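Local structure of KLLA0F20702p (Kluyveromyces lactis, 5Y5A) at residues A[45-53]-A[77-85]; A[141-151]-A[182-190]. The protein is the telomerase subunit Est1, represented here by its N-terminal TPR-like and adjoining helical region, and probably recruits telomerase to telomeres by binding Cdc13. All coordinates share one frame; numbering follows the deposited sequence.

Contact 1: A[45-53]-A[77-85]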
ATOM      1  N   ILE A  45      13.004 -15.174 -25.875  1.00 75.50           N
ATOM      2  CA  ILE A  45      12.956 -14.743 -24.489  1.00 77.34           C
ATOM      3  C   ILE A  45      12.802 -15.944 -23.561  1.00 80.88           C
ATOM      4  O   ILE A  45      13.516 -16.057 -22.560  1.00 75.35           O
ATOM      5  CB  ILE A  45      11.810 -13.743 -24.259  1.00 71.00           C
ATOM      6  CG1 ILE A  45      12.075 -12.452 -25.037  1.00 65.58           C
ATOM      7  CG2 ILE A  45      11.632 -13.450 -22.773  1.00 65.41           C
ATOM      8  CD1 ILE A  45      11.001 -11.396 -24.848  1.00 67.59           C
ATOM      9  N   MET A  46      11.881 -16.841 -23.910  1.00 81.28           N
ATOM     10  CA  MET A  46      11.662 -18.066 -23.145  1.00 82.40           C
ATOM     11  C   MET A  46      12.966 -18.835 -23.017  1.00 79.68           C
ATOM     12  O   MET A  46      13.221 -19.496 -22.011  1.00 75.74           O
ATOM     13  CB  MET A  46      10.589 -18.941 -23.805  1.00 88.87           C
ATOM     14  CG  MET A  46       9.154 -18.508 -23.505  1.00 97.04           C
ATOM     15  SD  MET A  46       7.894 -19.386 -24.466  1.00114.11           S
ATOM     16  CE  MET A  46       6.392 -18.588 -23.896  1.00 87.28           C
ATOM     17  N   GLN A  47      13.797 -18.727 -24.045  1.00 78.48           N
ATOM     18  CA  GLN A  47      15.093 -19.385 -24.060  1.00 75.02           C
ATOM     19  C   GLN A  47      16.113 -18.693 -23.161  1.00 74.52           C
ATOM     20  O   GLN A  47      16.950 -19.353 -22.551  1.00 76.99           O
ATOM     21  CB  GLN A  47      15.621 -19.447 -25.480  1.00 76.11           C
ATOM     22  CG  GLN A  47      16.872 -20.255 -25.630  1.00 77.05           C
ATOM     23  CD  GLN A  47      17.128 -20.556 -27.069  1.00 84.51           C
ATOM     24  OE1 GLN A  47      16.266 -20.322 -27.907  1.00 84.73           O
ATOM     25  NE2 GLN A  47      18.309 -21.072 -27.374  1.00 85.38           N
ATOM     26  N   MET A  48      16.056 -17.365 -23.095  1.00 73.56           N
ATOM     27  CA  MET A  48      16.908 -16.625 -22.174  1.00 79.05           C
ATOM     28  C   MET A  48      16.564 -17.019 -20.752  1.00 79.53           C
ATOM     29  O   MET A  48      17.450 -17.250 -19.926  1.00 87.52           O
ATOM     30  CB  MET A  48      16.740 -15.120 -22.353  1.00 74.91           C
ATOM     31  CG  MET A  48      17.131 -14.613 -23.727  1.00 75.67           C
ATOM     32  SD  MET A  48      16.675 -12.882 -23.898  1.00 89.86           S
ATOM     33  CE  MET A  48      17.064 -12.587 -25.617  1.00 76.96           C
ATOM     34  N   LEU A  49      15.264 -17.109 -20.491  1.00 74.40           N
ATOM     35  CA  LEU A  49      14.745 -17.414 -19.163  1.00 72.10           C
ATOM     36  C   LEU A  49      15.085 -18.837 -18.736  1.00 73.61           C
ATOM     37  O   LEU A  49      15.296 -19.098 -17.554  1.00 77.70           O
ATOM     38  CB  LEU A  49      13.233 -17.192 -19.125  1.00 65.63           C
ATOM     39  CG  LEU A  49      12.799 -15.724 -19.154  1.00 64.24           C
ATOM     40  CD1 LEU A  49      11.305 -15.590 -19.430  1.00 60.05           C
ATOM     41  CD2 LEU A  49      13.167 -15.040 -17.841  1.00 65.32           C
ATOM     42  N   LEU A  50      15.136 -19.749 -19.699  1.00 73.72           N
ATOM     43  CA  LEU A  50      15.558 -21.116 -19.428  1.00 74.23           C
ATOM     44  C   LEU A  50      17.016 -21.138 -18.999  1.00 80.27           C
ATOM     45  O   LEU A  50      17.351 -21.702 -17.957  1.00 85.18           O
ATOM     46  CB  LEU A  50      15.365 -22.003 -20.655  1.00 76.83           C
ATOM     47  CG  LEU A  50      14.003 -22.663 -20.855  1.00 77.17           C
ATOM     48  CD1 LEU A  50      14.027 -23.501 -22.119  1.00 74.56           C
ATOM     49  CD2 LEU A  50      13.644 -23.521 -19.655  1.00 78.81           C
ATOM     50  N   GLN A  51      17.876 -20.518 -19.807  1.00 77.88           N
ATOM     51  CA  GLN A  51      19.298 -20.401 -19.494  1.00 76.13           C
ATOM     52  C   GLN A  51      19.511 -19.714 -18.150  1.00 78.80           C
ATOM     53  O   GLN A  51      20.515 -19.944 -17.482  1.00 83.69           O
ATOM     54  CB  GLN A  51      20.032 -19.632 -20.596  1.00 78.16           C
ATOM     55  CG  GLN A  51      20.286 -20.445 -21.867  1.00 89.97           C
ATOM     56  CD  GLN A  51      20.441 -19.580 -23.114  1.00 95.09           C
ATOM     57  OE1 GLN A  51      19.894 -18.479 -23.192  1.00100.14           O
ATOM     58  NE2 GLN A  51      21.184 -20.080 -24.094  1.00 95.71           N
ATOM     59  N   SER A  52      18.553 -18.882 -17.754  1.00 77.95           N
ATOM     60  CA  SER A  52      18.648 -18.132 -16.506  1.00 80.11           C
ATOM     61  C   SER A  52      18.194 -18.913 -15.279  1.00 79.55           C
ATOM     62  O   SER A  52      18.506 -18.527 -14.159  1.00 82.35           O
ATOM     63  CB  SER A  52      17.824 -16.843 -16.594  1.00 81.47           C
ATOM     64  OG  SER A  52      18.416 -15.917 -17.481  1.00 87.10           O
ATOM     65  N   LEU A  53      17.453 -19.997 -15.477  1.00 78.45           N
ATOM     66  CA  LEU A  53      16.762 -20.616 -14.349  1.00 78.62           C
ATOM     67  C   LEU A  53      16.946 -22.130 -14.225  1.00 84.13           C
ATOM     68  O   LEU A  53      16.352 -22.748 -13.340  1.00 87.88           O
ATOM     69  CB  LEU A  53      15.269 -20.288 -14.426  1.00 73.31           C
ATOM     70  CG  LEU A  53      14.915 -18.799 -14.388  1.00 74.58           C
ATOM     71  CD1 LEU A  53      13.430 -18.576 -14.619  1.00 71.41           C
ATOM     72  CD2 LEU A  53      15.348 -18.186 -13.066  1.00 78.44           C
ATOM     73  N   ASP A  77      19.636 -12.767 -13.931  1.00 82.28           N
ATOM     74  CA  ASP A  77      19.168 -12.318 -15.223  1.00 80.05           C
ATOM     75  C   ASP A  77      17.650 -12.390 -15.317  1.00 72.56           C
ATOM     76  O   ASP A  77      17.038 -11.595 -16.025  1.00 76.06           O
ATOM     77  CB  ASP A  77      19.809 -13.146 -16.334  1.00 93.94           C
ATOM     78  CG  ASP A  77      21.319 -13.017 -16.358  1.00105.34           C
ATOM     79  OD1 ASP A  77      21.826 -11.945 -15.962  1.00108.16           O
ATOM     80  OD2 ASP A  77      21.998 -13.982 -16.769  1.00109.93           O
ATOM     81  N   ALA A  78      17.050 -13.322 -14.580  1.00 64.66           N
ATOM     82  CA  ALA A  78      15.640 -13.676 -14.766  1.00 62.35           C
ATOM     83  C   ALA A  78      14.681 -12.490 -14.672  1.00 62.59           C
ATOM     84  O   ALA A  78      13.965 -12.193 -15.629  1.00 62.31           O
ATOM     85  CB  ALA A  78      15.240 -14.731 -13.770  1.00 62.53           C
ATOM     86  N   HIS A  79      14.660 -11.815 -13.528  1.00 59.53           N
ATOM     87  CA  HIS A  79      13.720 -10.717 -13.335  1.00 61.72           C
ATOM     88  C   HIS A  79      14.088  -9.520 -14.211  1.00 59.80           C
ATOM     89  O   HIS A  79      13.245  -8.676 -14.509  1.00 62.92           O
ATOM     90  CB  HIS A  79      13.660 -10.308 -11.859  1.00 72.23           C
ATOM     91  CG  HIS A  79      14.780  -9.412 -11.429  1.00 84.87           C
ATOM     92  ND1 HIS A  79      14.646  -8.042 -11.352  1.00 90.89           N
ATOM     93  CD2 HIS A  79      16.049  -9.689 -11.052  1.00 91.96           C
ATOM     94  CE1 HIS A  79      15.787  -7.514 -10.946  1.00 94.85           C
ATOM     95  NE2 HIS A  79      16.656  -8.491 -10.758  1.00 95.02           N
ATOM     96  N   ARG A  80      15.349  -9.453 -14.624  1.00 58.54           N
ATOM     97  CA  ARG A  80      15.800  -8.403 -15.527  1.00 66.44           C
ATOM     98  C   ARG A  80      15.303  -8.685 -16.943  1.00 66.86           C
ATOM     99  O   ARG A  80      14.898  -7.779 -17.672  1.00 67.45           O
ATOM    100  CB  ARG A  80      17.326  -8.288 -15.500  1.00 79.43           C
ATOM    101  CG  ARG A  80      17.880  -7.786 -14.175  1.00 93.71           C
ATOM    102  CD  ARG A  80      19.405  -7.769 -14.155  1.00108.17           C
ATOM    103  NE  ARG A  80      19.922  -7.059 -12.983  1.00118.26           N
ATOM    104  CZ  ARG A  80      21.206  -7.010 -12.636  1.00124.63           C
ATOM    105  NH1 ARG A  80      22.121  -7.638 -13.365  1.00128.36           N
ATOM    106  NH2 ARG A  80      21.575  -6.335 -11.555  1.00124.21           N
ATOM    107  N   ILE A  81      15.334  -9.956 -17.323  1.00 63.17           N
ATOM    108  CA  ILE A  81      14.834 -10.372 -18.625  1.00 66.21           C
ATOM    109  C   ILE A  81      13.351 -10.036 -18.746  1.00 61.71           C
ATOM    110  O   ILE A  81      12.892  -9.587 -19.795  1.00 59.87           O
ATOM    111  CB  ILE A  81      15.059 -11.876 -18.852  1.00 63.99           C
ATOM    112  CG1 ILE A  81      16.549 -12.157 -19.048  1.00 62.94           C
ATOM    113  CG2 ILE A  81      14.273 -12.367 -20.051  1.00 60.28           C
ATOM    114  CD1 ILE A  81      16.894 -13.617 -19.037  1.00 61.59           C
ATOM    115  N   LEU A  82      12.615 -10.224 -17.656  1.00 52.62           N
ATOM    116  CA  LEU A  82      11.183  -9.960 -17.650  1.00 54.71           C
ATOM    117  C   LEU A  82      10.872  -8.463 -17.674  1.00 59.95           C
ATOM    118  O   LEU A  82       9.855  -8.047 -18.228  1.00 56.98           O
ATOM    119  CB  LEU A  82      10.533 -10.614 -16.430  1.00 55.52           C
ATOM    120  CG  LEU A  82      10.632 -12.139 -16.380  1.00 55.80           C
ATOM    121  CD1 LEU A  82      10.230 -12.670 -15.016  1.00 56.88           C
ATOM    122  CD2 LEU A  82       9.771 -12.764 -17.474  1.00 63.20           C
ATOM    123  N   ASP A  83      11.738  -7.659 -17.059  1.00 66.46           N
ATOM    124  CA  ASP A  83      11.553  -6.206 -17.048  1.00 59.34           C
ATOM    125  C   ASP A  83      11.821  -5.627 -18.438  1.00 56.81           C
ATOM    126  O   ASP A  83      11.076  -4.777 -18.917  1.00 60.02           O
ATOM    127  CB  ASP A  83      12.460  -5.545 -16.003  1.00 62.01           C
ATOM    128  CG  ASP A  83      11.936  -5.705 -14.578  1.00 63.00           C
ATOM    129  OD1 ASP A  83      10.712  -5.873 -14.392  1.00 64.42           O
ATOM    130  OD2 ASP A  83      12.749  -5.654 -13.634  1.00 63.88           O
ATOM    131  N   LEU A  84      12.877  -6.096 -19.094  1.00 53.71           N
ATOM    132  CA  LEU A  84      13.142  -5.689 -20.468  1.00 61.31           C
ATOM    133  C   LEU A  84      12.046  -6.185 -21.414  1.00 66.60           C
ATOM    134  O   LEU A  84      11.807  -5.598 -22.479  1.00 61.25           O
ATOM    135  CB  LEU A  84      14.504  -6.208 -20.931  1.00 62.42           C
ATOM    136  CG  LEU A  84      15.738  -5.546 -20.319  1.00 63.85           C
ATOM    137  CD1 LEU A  84      16.996  -6.234 -20.810  1.00 65.39           C
ATOM    138  CD2 LEU A  84      15.776  -4.064 -20.654  1.00 65.40           C
ATOM    139  N   THR A  85      11.392  -7.275 -21.025  1.00 68.03           N
ATOM    140  CA  THR A  85      10.316  -7.843 -21.822  1.00 69.41           C
ATOM    141  C   THR A  85       9.083  -6.948 -21.779  1.00 65.35           C
ATOM    142  O   THR A  85       8.480  -6.643 -22.811  1.00 61.32           O
ATOM    143  CB  THR A  85       9.944  -9.249 -21.337  1.00 63.90           C
ATOM    144  OG1 THR A  85      11.054 -10.134 -21.547  1.00 59.54           O
ATOM    145  CG2 THR A  85       8.734  -9.759 -22.101  1.00 61.26           C
TER
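An antiparallel helix pair in the N-terminal helical bundle, joining helix 33-53 to the first turns of helix 78-105, is held by a knob-into-hole: Ile81 enters the hole formed by Ile45, Met48, Leu49 and Ser52. The axes of segments 45-53 and 78-85 approach to 9.6 Å, their N-to-C directions 164° apart. With CG1 anti to its carbonyl carbon (chi1 -71°), Ile81 splits its branches: CD1 lies 3.6 Å from Met48 CB and also meets Ser52 OG, while CG2 turns the other way and rests 3.6 Å from Leu49 CD2. Leu49 and Ile81 run alongside each other with opposed directions, and Leu82 lies nearly perpendicular to Leu49, Leu49 CD1 to Leu82 CD2 being 3.8 Å. At the end near Thr85, the side chains of Ile45 and Thr85 meet tip to tip; helix 7-21 adds Phe12 against both. The two hydroxyls in this apolar seam are satisfied within their own helices: Thr85 OG1 donates to Ile81 O at 2.6 Å, and Ser52 OG donates to Met48 O from above the carbonyl plane, 41° out of it. Each can therefore present its oxygen to carbon neighbours without an unmet donor. At the other end the backbones draw close, with Ser52 CA 5.7 Å from Ala78 CA, and the small Ala78 lets Leu53 CD2 settle 3.5 Å from Ala78 CB.

Contact 2: A[141-151]-A[182-190]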
ATOM      1  N   ILE A 141       9.317 -22.132 -12.858  1.00 66.50           N
ATOM      2  CA  ILE A 141       9.964 -21.885 -11.579  1.00 66.19           C
ATOM      3  C   ILE A 141       9.471 -22.838 -10.495  1.00 72.33           C
ATOM      4  O   ILE A 141      10.268 -23.490  -9.824  1.00 78.31           O
ATOM      5  CB  ILE A 141       9.742 -20.435 -11.128  1.00 59.46           C
ATOM      6  CG1 ILE A 141      10.570 -19.487 -11.994  1.00 58.94           C
ATOM      7  CG2 ILE A 141      10.103 -20.266  -9.664  1.00 57.84           C
ATOM      8  CD1 ILE A 141      10.232 -18.028 -11.786  1.00 56.78           C
ATOM      9  N   PHE A 142       8.169 -22.924 -10.352  1.00 71.51           N
ATOM     10  CA  PHE A 142       7.568 -23.765  -9.350  1.00 71.50           C
ATOM     11  C   PHE A 142       7.740 -25.253  -9.608  1.00 78.09           C
ATOM     12  O   PHE A 142       7.537 -26.062  -8.725  1.00 79.33           O
ATOM     13  CB  PHE A 142       6.094 -23.428  -9.228  1.00 71.09           C
ATOM     14  CG  PHE A 142       5.817 -22.220  -8.389  1.00 71.28           C
ATOM     15  CD1 PHE A 142       5.894 -20.968  -8.922  1.00 71.44           C
ATOM     16  CD2 PHE A 142       5.477 -22.346  -7.069  1.00 74.56           C
ATOM     17  CE1 PHE A 142       5.646 -19.857  -8.161  1.00 70.64           C
ATOM     18  CE2 PHE A 142       5.222 -21.237  -6.302  1.00 72.50           C
ATOM     19  CZ  PHE A 142       5.306 -19.992  -6.851  1.00 68.79           C
ATOM     20  N   ALA A 143       8.107 -25.608 -10.826  1.00 79.83           N
ATOM     21  CA  ALA A 143       8.310 -27.008 -11.195  1.00 81.14           C
ATOM     22  C   ALA A 143       9.703 -27.501 -10.817  1.00 82.49           C
ATOM     23  O   ALA A 143       9.896 -28.683 -10.528  1.00 86.06           O
ATOM     24  CB  ALA A 143       8.074 -27.207 -12.685  1.00 81.21           C
ATOM     25  N   ASN A 144      10.674 -26.593 -10.826  1.00 82.46           N
ATOM     26  CA  ASN A 144      12.058 -26.942 -10.512  1.00 85.09           C
ATOM     27  C   ASN A 144      12.420 -26.792  -9.036  1.00 83.63           C
ATOM     28  O   ASN A 144      13.147 -27.615  -8.480  1.00 87.57           O
ATOM     29  CB  ASN A 144      13.019 -26.091 -11.342  1.00 86.85           C
ATOM     30  CG  ASN A 144      13.212 -26.622 -12.742  1.00 88.50           C
ATOM     31  OD1 ASN A 144      14.158 -27.366 -13.010  1.00 95.35           O
ATOM     32  ND2 ASN A 144      12.320 -26.241 -13.648  1.00 82.98           N
ATOM     33  N   TYR A 145      11.918 -25.738  -8.401  1.00 77.44           N
ATOM     34  CA  TYR A 145      12.404 -25.379  -7.076  1.00 79.68           C
ATOM     35  C   TYR A 145      11.295 -25.269  -6.031  1.00 81.26           C
ATOM     36  O   TYR A 145      10.170 -24.862  -6.336  1.00 79.29           O
ATOM     37  CB  TYR A 145      13.185 -24.063  -7.159  1.00 77.64           C
ATOM     38  CG  TYR A 145      14.220 -24.045  -8.270  1.00 85.01           C
ATOM     39  CD1 TYR A 145      15.382 -24.801  -8.176  1.00 90.76           C
ATOM     40  CD2 TYR A 145      14.033 -23.274  -9.415  1.00 80.93           C
ATOM     41  CE1 TYR A 145      16.328 -24.790  -9.186  1.00 93.49           C
ATOM     42  CE2 TYR A 145      14.976 -23.257 -10.431  1.00 81.48           C
ATOM     43  CZ  TYR A 145      16.120 -24.016 -10.309  1.00 90.38           C
ATOM     44  OH  TYR A 145      17.064 -24.007 -11.310  1.00 96.92           O
ATOM     45  N   ASN A 146      11.624 -25.649  -4.799  1.00 83.43           N
ATOM     46  CA  ASN A 146      10.715 -25.504  -3.664  1.00 82.33           C
ATOM     47  C   ASN A 146      10.921 -24.143  -3.003  1.00 78.49           C
ATOM     48  O   ASN A 146      12.014 -23.828  -2.533  1.00 79.44           O
ATOM     49  CB  ASN A 146      10.930 -26.637  -2.655  1.00 85.83           C
ATOM     50  CG  ASN A 146       9.788 -26.767  -1.661  1.00 89.23           C
ATOM     51  OD1 ASN A 146       9.114 -25.790  -1.337  1.00 93.59           O
ATOM     52  ND2 ASN A 146       9.568 -27.981  -1.173  1.00 87.22           N
ATOM     53  N   LEU A 147       9.870 -23.334  -2.968  1.00 77.37           N
ATOM     54  CA  LEU A 147      10.007 -21.965  -2.490  1.00 77.59           C
ATOM     55  C   LEU A 147       9.485 -21.776  -1.070  1.00 73.88           C
ATOM     56  O   LEU A 147       9.305 -20.645  -0.620  1.00 69.78           O
ATOM     57  CB  LEU A 147       9.277 -21.006  -3.434  1.00 77.84           C
ATOM     58  CG  LEU A 147       9.631 -21.111  -4.917  1.00 74.91           C
ATOM     59  CD1 LEU A 147       8.957 -20.001  -5.701  1.00 70.08           C
ATOM     60  CD2 LEU A 147      11.133 -21.060  -5.100  1.00 76.49           C
ATOM     61  N   THR A 148       9.251 -22.877  -0.363  1.00 74.93           N
ATOM     62  CA  THR A 148       8.578 -22.812   0.935  1.00 74.98           C
ATOM     63  C   THR A 148       9.411 -22.146   2.029  1.00 75.80           C
ATOM     64  O   THR A 148       8.882 -21.793   3.084  1.00 76.97           O
ATOM     65  CB  THR A 148       8.166 -24.214   1.421  1.00 78.92           C
ATOM     66  OG1 THR A 148       9.228 -25.141   1.168  1.00 85.50           O
ATOM     67  CG2 THR A 148       6.915 -24.679   0.698  1.00 79.21           C
ATOM     68  N   ALA A 149      10.704 -21.971   1.785  1.00 73.84           N
ATOM     69  CA  ALA A 149      11.558 -21.297   2.756  1.00 71.62           C
ATOM     70  C   ALA A 149      11.458 -19.782   2.621  1.00 72.19           C
ATOM     71  O   ALA A 149      11.932 -19.041   3.485  1.00 74.03           O
ATOM     72  CB  ALA A 149      13.000 -21.747   2.599  1.00 72.13           C
ATOM     73  N   LEU A 150      10.830 -19.321   1.544  1.00 68.71           N
ATOM     74  CA  LEU A 150      10.792 -17.896   1.237  1.00 66.41           C
ATOM     75  C   LEU A 150       9.376 -17.392   0.990  1.00 69.48           C
ATOM     76  O   LEU A 150       9.085 -16.211   1.159  1.00 71.16           O
ATOM     77  CB  LEU A 150      11.657 -17.597   0.009  1.00 65.09           C
ATOM     78  CG  LEU A 150      13.095 -18.122   0.004  1.00 67.11           C
ATOM     79  CD1 LEU A 150      13.181 -19.511  -0.618  1.00 70.40           C
ATOM     80  CD2 LEU A 150      14.005 -17.145  -0.718  1.00 66.14           C
ATOM     81  N   ILE A 151       8.502 -18.307   0.594  1.00 72.61           N
ATOM     82  CA  ILE A 151       7.170 -17.976   0.109  1.00 67.11           C
ATOM     83  C   ILE A 151       6.122 -18.701   0.956  1.00 64.17           C
ATOM     84  O   ILE A 151       6.379 -19.806   1.432  1.00 66.71           O
ATOM     85  CB  ILE A 151       7.053 -18.361  -1.394  1.00 81.10           C
ATOM     86  CG1 ILE A 151       7.970 -17.475  -2.230  1.00 78.37           C
ATOM     87  CG2 ILE A 151       5.652 -18.239  -1.913  1.00 84.98           C
ATOM     88  CD1 ILE A 151       7.864 -16.018  -1.886  1.00 74.83           C
ATOM     89  N   ILE A 182      16.719 -15.448  -4.285  1.00 70.13           N
ATOM     90  CA  ILE A 182      16.163 -14.109  -4.431  1.00 66.24           C
ATOM     91  C   ILE A 182      15.722 -13.864  -5.873  1.00 63.58           C
ATOM     92  O   ILE A 182      14.641 -13.322  -6.115  1.00 60.85           O
ATOM     93  CB  ILE A 182      17.177 -13.031  -4.007  1.00 64.93           C
ATOM     94  CG1 ILE A 182      17.568 -13.226  -2.539  1.00 65.86           C
ATOM     95  CG2 ILE A 182      16.600 -11.636  -4.212  1.00 61.48           C
ATOM     96  CD1 ILE A 182      18.491 -12.153  -2.002  1.00 64.78           C
ATOM     97  N   ASP A 183      16.558 -14.288  -6.820  1.00 62.23           N
ATOM     98  CA  ASP A 183      16.280 -14.122  -8.245  1.00 68.68           C
ATOM     99  C   ASP A 183      15.000 -14.836  -8.659  1.00 66.89           C
ATOM    100  O   ASP A 183      14.232 -14.328  -9.480  1.00 68.75           O
ATOM    101  CB  ASP A 183      17.450 -14.641  -9.087  1.00 80.77           C
ATOM    102  CG  ASP A 183      18.787 -14.106  -8.620  1.00 92.27           C
ATOM    103  OD1 ASP A 183      18.800 -13.095  -7.884  1.00 94.39           O
ATOM    104  OD2 ASP A 183      19.828 -14.696  -8.986  1.00 98.48           O
ATOM    105  N   CYS A 184      14.781 -16.016  -8.084  1.00 64.25           N
ATOM    106  CA  CYS A 184      13.600 -16.819  -8.378  1.00 65.52           C
ATOM    107  C   CYS A 184      12.325 -16.146  -7.899  1.00 67.98           C
ATOM    108  O   CYS A 184      11.328 -16.115  -8.621  1.00 66.96           O
ATOM    109  CB  CYS A 184      13.713 -18.201  -7.739  1.00 63.21           C
ATOM    110  SG  CYS A 184      14.946 -19.261  -8.492  1.00 80.91           S
ATOM    111  N   VAL A 185      12.360 -15.624  -6.673  1.00 63.06           N
ATOM    112  CA  VAL A 185      11.200 -14.964  -6.092  1.00 57.88           C
ATOM    113  C   VAL A 185      10.910 -13.663  -6.826  1.00 57.65           C
ATOM    114  O   VAL A 185       9.755 -13.358  -7.135  1.00 61.30           O
ATOM    115  CB  VAL A 185      11.399 -14.682  -4.586  1.00 57.59           C
ATOM    116  CG1 VAL A 185      10.211 -13.929  -4.026  1.00 50.15           C
ATOM    117  CG2 VAL A 185      11.606 -15.986  -3.828  1.00 62.86           C
ATOM    118  N   MET A 186      11.960 -12.898  -7.113  1.00 56.84           N
ATOM    119  CA  MET A 186      11.809 -11.669  -7.891  1.00 53.87           C
ATOM    120  C   MET A 186      11.263 -11.955  -9.295  1.00 50.10           C
ATOM    121  O   MET A 186      10.457 -11.193  -9.823  1.00 52.73           O
ATOM    122  CB  MET A 186      13.142 -10.924  -7.989  1.00 49.78           C
ATOM    123  CG  MET A 186      13.642 -10.382  -6.664  1.00 54.27           C
ATOM    124  SD  MET A 186      12.358  -9.466  -5.794  1.00 59.91           S
ATOM    125  CE  MET A 186      12.246  -7.969  -6.769  1.00 40.95           C
ATOM    126  N   ALA A 187      11.705 -13.051  -9.899  1.00 52.54           N
ATOM    127  CA  ALA A 187      11.193 -13.420 -11.217  1.00 61.22           C
ATOM    128  C   ALA A 187       9.701 -13.702 -11.126  1.00 63.34           C
ATOM    129  O   ALA A 187       8.926 -13.273 -11.980  1.00 64.45           O
ATOM    130  CB  ALA A 187      11.930 -14.625 -11.771  1.00 58.37           C
ATOM    131  N   SER A 188       9.309 -14.411 -10.071  1.00 61.53           N
ATOM    132  CA  SER A 188       7.912 -14.733  -9.837  1.00 56.92           C
ATOM    133  C   SER A 188       7.096 -13.470  -9.632  1.00 60.31           C
ATOM    134  O   SER A 188       6.023 -13.312 -10.214  1.00 64.60           O
ATOM    135  CB  SER A 188       7.772 -15.656  -8.631  1.00 51.24           C
ATOM    136  OG  SER A 188       8.410 -16.895  -8.888  1.00 56.49           O
ATOM    137  N   GLN A 189       7.623 -12.569  -8.811  1.00 57.69           N
ATOM    138  CA  GLN A 189       6.965 -11.301  -8.540  1.00 53.56           C
ATOM    139  C   GLN A 189       6.762 -10.504  -9.827  1.00 54.00           C
ATOM    140  O   GLN A 189       5.721  -9.878 -10.025  1.00 60.30           O
ATOM    141  CB  GLN A 189       7.777 -10.487  -7.527  1.00 51.23           C
ATOM    142  CG  GLN A 189       7.059  -9.258  -6.994  1.00 47.37           C
ATOM    143  CD  GLN A 189       7.232  -8.039  -7.876  1.00 51.67           C
ATOM    144  OE1 GLN A 189       8.227  -7.908  -8.588  1.00 53.04           O
ATOM    145  NE2 GLN A 189       6.260  -7.137  -7.830  1.00 57.19           N
ATOM    146  N   ARG A 190       7.755 -10.524 -10.706  1.00 57.56           N
ATOM    147  CA  ARG A 190       7.620  -9.824 -11.975  1.00 60.31           C
ATOM    148  C   ARG A 190       6.540 -10.460 -12.841  1.00 58.83           C
ATOM    149  O   ARG A 190       5.754  -9.753 -13.476  1.00 54.86           O
ATOM    150  CB  ARG A 190       8.948  -9.796 -12.718  1.00 62.49           C
ATOM    151  CG  ARG A 190       9.989  -8.919 -12.040  1.00 66.77           C
ATOM    152  CD  ARG A 190       9.461  -7.510 -11.794  1.00 63.18           C
ATOM    153  NE  ARG A 190      10.564  -6.569 -11.660  1.00 64.70           N
ATOM    154  CZ  ARG A 190      11.057  -6.152 -10.499  1.00 64.04           C
ATOM    155  NH1 ARG A 190      10.523  -6.569  -9.358  1.00 61.03           N
ATOM    156  NH2 ARG A 190      12.076  -5.307 -10.485  1.00 61.39           N
TER
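The rings of Tyr145 and Phe142 lie against segment 182-190 of helix 179-206, each meeting one of its atoms at a slant. Cys184 SG stands 4.8 Å from the centroid of the Tyr145 ring, 36° off its normal, a sulfur-aromatic contact; Asn144 CB sits over the rim of one face of that ring, and Phe180 adds an edge-to-face ring contact. Tyr145 OH probably hydrogen-bonds to Leu53 O, which would tether the far end of the ring. On the Phe142 ring, Leu147 CD1 lies over one face towards the rim, while Ser188 OG approaches CE1 obliquely. The turn after helix 113-144 is shaped by an Asx turn, Asn146 OD1 accepting from Thr148 N and from Thr148 OG1 on the same face of its amide plane. Ile141 reaches across with CD1, which lies 3.6 Å from Ser188 OG and 3.8 Å from Ala187 CB. Val185 splits its methyls between two neighbours: with CG1 anti to the backbone N (chi1 177°), CG1 meets Ile151 CD1 tip to tip at 3.8 Å, and CG2 lies 4.1 Å from Leu150 CD2. Leu150 and Val185 also pack on apolar side chains of the bound peptide, so this corner borders a peptide-binding surface. Ser188 OG donates to Cys184 O at 3.0 Å, on the opposite face of that carbonyl from Ser188 N. With an alanine here, lacking OG, Cys184 O would probably keep only the Ser188 N bond, and a gap is likely to open beside Ile141 CD1 and the Phe142 ring. Across the interface cohesion is therefore apolar and sulfur-aromatic, its serine hydroxyl having spent its proton inside its own helix.

Overall arrangement
Contact 1 and contact 2 lie in series along the chain, their centres about 14 Å apart on the same side of the chain's centre. Contact 1 joins helices 33-53 and 78-105; contact 2 joins the end of helix 113-144 and the turn after it to helix 179-206. Helix 78-105 is followed directly by helix 113-144, and the two pairs interlock: Asp83 forms a salt bridge to Arg190, and Leu82 packs on Ala187, beside the Tyr145 to Leu53 link. Both thus belong to the same N-terminal group of packed helices, which at contact 2 also borders the bound peptide, consistent with a role in partner binding.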